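Local coordinates for protein putative mandelate racemase (Bordetella bronchiseptica, PDB 3OZY) that is of unknown function but, as an enolase superfamily member that binds magnesium and m-xylarate, probably acts on acid-sugar substrates, at residues E7-E19 and W367-P379. Sequence-based numbering, arbitrary orientation.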
loop_
_atom_site.group_PDB
_atom_site.type_symbol
_atom_site.label_atom_id
_atom_site.label_comp_id
_atom_site.label_asym_id
_atom_site.label_seq_id
_atom_site.Cartn_x
_atom_site.Cartn_y
_atom_site.Cartn_z
ATOM N N GLU A 7 -4.743 21.493 -15.090
ATOM C CA GLU A 7 -4.927 21.377 -13.646
ATOM C C GLU A 7 -5.450 20.001 -13.274
ATOM O O GLU A 7 -6.232 19.404 -14.015
ATOM C CB GLU A 7 -5.942 22.399 -13.136
ATOM C CG GLU A 7 -5.675 23.843 -13.483
ATOM C CD GLU A 7 -6.777 24.743 -12.956
ATOM O OE1 GLU A 7 -7.015 24.718 -11.731
ATOM O OE2 GLU A 7 -7.413 25.456 -13.763
ATOM N N VAL A 8 -5.015 19.516 -12.117
ATOM C CA VAL A 8 -5.585 18.317 -11.512
ATOM C C VAL A 8 -6.047 18.704 -10.110
ATOM O O VAL A 8 -5.225 18.993 -9.237
ATOM C CB VAL A 8 -4.564 17.163 -11.457
ATOM C CG1 VAL A 8 -5.184 15.949 -10.787
ATOM C CG2 VAL A 8 -4.076 16.815 -12.864
ATOM N N LYS A 9 -7.364 18.741 -9.919
ATOM C CA LYS A 9 -7.957 19.201 -8.665
ATOM C C LYS A 9 -8.622 18.060 -7.922
ATOM O O LYS A 9 -9.133 17.123 -8.535
ATOM C CB LYS A 9 -8.996 20.290 -8.936
ATOM C CG LYS A 9 -8.430 21.510 -9.643
ATOM C CD LYS A 9 -9.497 22.561 -9.900
ATOM C CE LYS A 9 -9.946 23.208 -8.603
ATOM N NZ LYS A 9 -10.829 24.380 -8.855
ATOM N N ALA A 10 -8.625 18.156 -6.600
ATOM C CA ALA A 10 -9.282 17.156 -5.769
ATOM C C ALA A 10 -10.177 17.863 -4.755
ATOM O O ALA A 10 -9.679 18.464 -3.801
ATOM C CB ALA A 10 -8.240 16.315 -5.069
ATOM N N HIS A 11 -11.493 17.792 -4.971
ATOM C CA HIS A 11 -12.474 18.449 -4.096
ATOM C C HIS A 11 -12.884 17.509 -2.977
ATOM O O HIS A 11 -13.523 16.493 -3.223
ATOM C CB HIS A 11 -13.741 18.843 -4.869
ATOM C CG HIS A 11 -13.492 19.689 -6.080
ATOM N ND1 HIS A 11 -13.537 21.068 -6.050
ATOM C CD2 HIS A 11 -13.229 19.350 -7.362
ATOM C CE1 HIS A 11 -13.289 21.539 -7.260
ATOM N NE2 HIS A 11 -13.098 20.517 -8.074
ATOM N N ALA A 12 -12.535 17.854 -1.744
ATOM C CA ALA A 12 -12.926 17.050 -0.589
ATOM C C ALA A 12 -14.362 17.346 -0.167
ATOM O O ALA A 12 -14.704 18.494 0.142
ATOM C CB ALA A 12 -11.970 17.280 0.566
ATOM N N LEU A 13 -15.190 16.302 -0.139
ATOM C CA LEU A 13 -16.612 16.438 0.154
ATOM C C LEU A 13 -17.044 15.550 1.313
ATOM O O LEU A 13 -16.562 14.424 1.463
ATOM C CB LEU A 13 -17.438 16.079 -1.081
ATOM C CG LEU A 13 -17.129 16.814 -2.381
ATOM C CD1 LEU A 13 -18.068 16.345 -3.486
ATOM C CD2 LEU A 13 -17.263 18.317 -2.181
ATOM N N SER A 14 -17.962 16.058 2.134
ATOM C CA SER A 14 -18.525 15.267 3.215
ATOM C C SER A 14 -20.036 15.441 3.266
ATOM O O SER A 14 -20.551 16.549 3.076
ATOM C CB SER A 14 -17.894 15.644 4.556
ATOM O OG SER A 14 -18.267 14.715 5.565
ATOM N N THR A 15 -20.744 14.338 3.494
ATOM C CA THR A 15 -22.199 14.374 3.652
ATOM C C THR A 15 -22.581 13.624 4.923
ATOM O O THR A 15 -21.978 12.604 5.255
ATOM C CB THR A 15 -22.935 13.767 2.434
ATOM O OG1 THR A 15 -22.619 12.370 2.312
ATOM C CG2 THR A 15 -22.544 14.481 1.152
ATOM N N PRO A 16 -23.591 14.122 5.648
ATOM C CA PRO A 16 -23.906 13.538 6.955
ATOM C C PRO A 16 -24.763 12.278 6.860
ATOM O O PRO A 16 -25.343 11.984 5.815
ATOM C CB PRO A 16 -24.673 14.663 7.659
ATOM C CG PRO A 16 -25.304 15.438 6.550
ATOM C CD PRO A 16 -24.346 15.361 5.382
ATOM N N ILE A 17 -24.819 11.542 7.959
ATOM C CA ILE A 17 -25.662 10.359 8.075
ATOM C C ILE A 17 -26.465 10.505 9.363
ATOM O O ILE A 17 -25.882 10.696 10.419
ATOM C CB ILE A 17 -24.830 9.050 8.177
ATOM C CG1 ILE A 17 -23.846 8.901 7.004
ATOM C CG2 ILE A 17 -25.769 7.843 8.239
ATOM C CD1 ILE A 17 -22.864 7.713 7.177
ATOM N N PRO A 18 -27.806 10.425 9.284
ATOM C CA PRO A 18 -28.571 10.460 10.537
ATOM C C PRO A 18 -28.079 9.368 11.477
ATOM O O PRO A 18 -27.789 8.263 11.016
ATOM C CB PRO A 18 -30.006 10.184 10.073
ATOM C CG PRO A 18 -30.043 10.707 8.671
ATOM C CD PRO A 18 -28.683 10.354 8.102
ATOM N N GLU A 19 -27.971 9.676 12.765
ATOM C CA GLU A 19 -27.407 8.755 13.739
ATOM C C GLU A 19 -27.990 7.348 13.623
ATOM O O GLU A 19 -27.246 6.362 13.649
ATOM C CB GLU A 19 -27.607 9.303 15.158
ATOM C CG GLU A 19 -26.691 8.702 16.212
ATOM C CD GLU A 19 -27.275 7.483 16.906
ATOM O OE1 GLU A 19 -28.497 7.231 16.801
ATOM O OE2 GLU A 19 -26.497 6.776 17.582
ATOM N N TRP A 367 -22.811 21.005 -9.448
ATOM C CA TRP A 367 -21.712 21.756 -8.856
ATOM C C TRP A 367 -22.154 22.627 -7.679
ATOM O O TRP A 367 -21.341 22.989 -6.834
ATOM C CB TRP A 367 -20.960 22.554 -9.924
ATOM C CG TRP A 367 -20.193 21.655 -10.866
ATOM C CD1 TRP A 367 -20.575 21.255 -12.113
ATOM C CD2 TRP A 367 -18.927 21.029 -10.614
ATOM N NE1 TRP A 367 -19.619 20.429 -12.660
ATOM C CE2 TRP A 367 -18.599 20.273 -11.759
ATOM C CE3 TRP A 367 -18.040 21.033 -9.532
ATOM C CZ2 TRP A 367 -17.422 19.535 -11.856
ATOM C CZ3 TRP A 367 -16.867 20.303 -9.632
ATOM C CH2 TRP A 367 -16.570 19.565 -10.788
ATOM N N ASP A 368 -23.445 22.938 -7.608
ATOM C CA ASP A 368 -23.963 23.637 -6.440
ATOM C C ASP A 368 -23.916 22.705 -5.227
ATOM O O ASP A 368 -23.533 23.114 -4.130
ATOM C CB ASP A 368 -25.387 24.146 -6.686
ATOM C CG ASP A 368 -25.445 25.219 -7.760
ATOM O OD1 ASP A 368 -24.455 25.962 -7.919
ATOM O OD2 ASP A 368 -26.485 25.320 -8.441
ATOM N N PHE A 369 -24.299 21.446 -5.428
ATOM C CA PHE A 369 -24.190 20.458 -4.365
ATOM C C PHE A 369 -22.729 20.327 -3.917
ATOM O O PHE A 369 -22.438 20.338 -2.725
ATOM C CB PHE A 369 -24.760 19.107 -4.810
ATOM C CG PHE A 369 -24.521 17.999 -3.827
ATOM C CD1 PHE A 369 -25.442 17.728 -2.832
ATOM C CD2 PHE A 369 -23.360 17.241 -3.890
ATOM C CE1 PHE A 369 -25.215 16.717 -1.918
ATOM C CE2 PHE A 369 -23.127 16.229 -2.969
ATOM C CZ PHE A 369 -24.056 15.968 -1.989
ATOM N N VAL A 370 -21.812 20.226 -4.876
ATOM C CA VAL A 370 -20.388 20.134 -4.562
ATOM C C VAL A 370 -19.943 21.306 -3.691
ATOM O O VAL A 370 -19.334 21.121 -2.640
ATOM C CB VAL A 370 -19.534 20.073 -5.850
ATOM C CG1 VAL A 370 -18.049 20.173 -5.524
ATOM C CG2 VAL A 370 -19.836 18.785 -6.617
ATOM N N ALA A 371 -20.274 22.518 -4.125
ATOM C CA ALA A 371 -19.864 23.714 -3.396
ATOM C C ALA A 371 -20.417 23.745 -1.970
ATOM O O ALA A 371 -19.770 24.263 -1.060
ATOM C CB ALA A 371 -20.276 24.963 -4.160
ATOM N N ALA A 372 -21.607 23.180 -1.776
ATOM C CA ALA A 372 -22.266 23.211 -0.467
ATOM C C ALA A 372 -21.836 22.096 0.487
ATOM O O ALA A 372 -22.275 22.063 1.633
ATOM C CB ALA A 372 -23.783 23.194 -0.633
ATOM N N HIS A 373 -20.988 21.182 0.022
ATOM C CA HIS A 373 -20.596 20.049 0.863
ATOM C C HIS A 373 -19.090 19.892 1.033
ATOM O O HIS A 373 -18.578 18.772 1.172
ATOM C CB HIS A 373 -21.245 18.755 0.364
ATOM C CG HIS A 373 -22.729 18.742 0.536
ATOM N ND1 HIS A 373 -23.586 19.305 -0.385
ATOM C CD2 HIS A 373 -23.507 18.271 1.538
ATOM C CE1 HIS A 373 -24.831 19.167 0.036
ATOM N NE2 HIS A 373 -24.810 18.540 1.198
ATOM N N ALA A 374 -18.383 21.012 1.051
ATOM C CA ALA A 374 -16.953 20.979 1.325
ATOM C C ALA A 374 -16.660 20.348 2.684
ATOM O O ALA A 374 -17.302 20.655 3.689
ATOM C CB ALA A 374 -16.359 22.378 1.241
ATOM N N TRP A 375 -15.677 19.458 2.706
ATOM C CA TRP A 375 -15.225 18.809 3.924
ATOM C C TRP A 375 -14.693 19.829 4.922
ATOM O O TRP A 375 -13.981 20.764 4.549
ATOM C CB TRP A 375 -14.128 17.818 3.545
ATOM C CG TRP A 375 -13.477 17.041 4.648
ATOM C CD1 TRP A 375 -14.080 16.263 5.598
ATOM C CD2 TRP A 375 -12.066 16.893 4.844
ATOM N NE1 TRP A 375 -13.126 15.664 6.391
ATOM C CE2 TRP A 375 -11.882 16.040 5.949
ATOM C CE3 TRP A 375 -10.939 17.420 4.200
ATOM C CZ2 TRP A 375 -10.614 15.693 6.423
ATOM C CZ3 TRP A 375 -9.683 17.077 4.667
ATOM C CH2 TRP A 375 -9.530 16.223 5.767
ATOM N N LYS A 376 -15.042 19.643 6.191
ATOM C CA LYS A 376 -14.566 20.525 7.255
ATOM C C LYS A 376 -13.839 19.755 8.359
ATOM O O LYS A 376 -13.804 20.181 9.513
ATOM C CB LYS A 376 -15.720 21.352 7.836
ATOM C CG LYS A 376 -16.372 22.281 6.826
ATOM C CD LYS A 376 -17.514 23.069 7.450
ATOM C CE LYS A 376 -18.231 23.909 6.403
ATOM N NZ LYS A 376 -17.278 24.740 5.612
ATOM N N GLY A 377 -13.266 18.611 8.001
ATOM C CA GLY A 377 -12.509 17.809 8.947
ATOM C C GLY A 377 -13.288 16.686 9.620
ATOM O O GLY A 377 -12.744 15.992 10.474
ATOM N N GLU A 378 -14.552 16.504 9.240
ATOM C CA GLU A 378 -15.369 15.415 9.779
ATOM C C GLU A 378 -14.732 14.057 9.475
ATOM O O GLU A 378 -14.083 13.885 8.435
ATOM C CB GLU A 378 -16.774 15.445 9.176
ATOM C CG GLU A 378 -17.537 16.747 9.396
ATOM C CD GLU A 378 -17.429 17.712 8.222
ATOM O OE1 GLU A 378 -16.454 17.628 7.441
ATOM O OE2 GLU A 378 -18.329 18.567 8.083
ATOM N N PRO A 379 -14.915 13.083 10.375
ATOM C CA PRO A 379 -14.431 11.726 10.105
ATOM C C PRO A 379 -15.415 10.967 9.212
ATOM O O PRO A 379 -16.611 11.264 9.228
ATOM C CB PRO A 379 -14.403 11.104 11.497
ATOM C CG PRO A 379 -15.571 11.753 12.188
ATOM C CD PRO A 379 -15.552 13.186 11.702
#
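Ala12 sets its methyl against the root of the Trp375 side chain, 3.7 Å from Ala12 CB to Trp375 CB, with CE3 of the indole close by. Trp375 holds CG anti to its own N (chi1 179°), which carries the indole away from the strand backbone; its CD1 edge then reaches the CB of Ser14. The indole is fixed in rotation by Trp375 NE1, which donates to Glu378 O at 2.9 Å, on a lone pair of that carbonyl and with the oxygen in the indole plane. Leu58 and Ala59 of helix 58-73 also pack on this side chain, as does Arg63 of the second subunit.

Between these side chains the backbones join in a single bridge at Leu13 and Ala374. Trp375 N donates to Ala12 O from above the carbonyl plane (2.9 Å), whereas Ser14 N meets His373 O almost head-on. Strand 5-16, outermost within this chain, belongs to the three-stranded antiparallel sheet in the N-terminal capping domain of the enolase fold and pairs inward with strand 32-42; residues 373-375 bridge the edge of this strand that faces away from strand 32-42.

Helix 367-372 runs nearly perpendicular to the strand, at 82°. From it, Val370 CG1 meets Leu13 CD2 at 3.9 Å, and the Phe369 ring brings CZ to Thr15 CG2. That methyl also touches CD2 of His373, whose ring is held by ND1 donating to Phe369 O at 2.8 Å. Ser14 turns its hydroxyl to Gln34, which also binds Glu378 O. Back toward the start of the strand, Trp367 points the CZ3 edge of its indole at the face of His11, a T-shaped pair with planes at 67°, while His11 NE2 is hydrogen-bonded to Glu39.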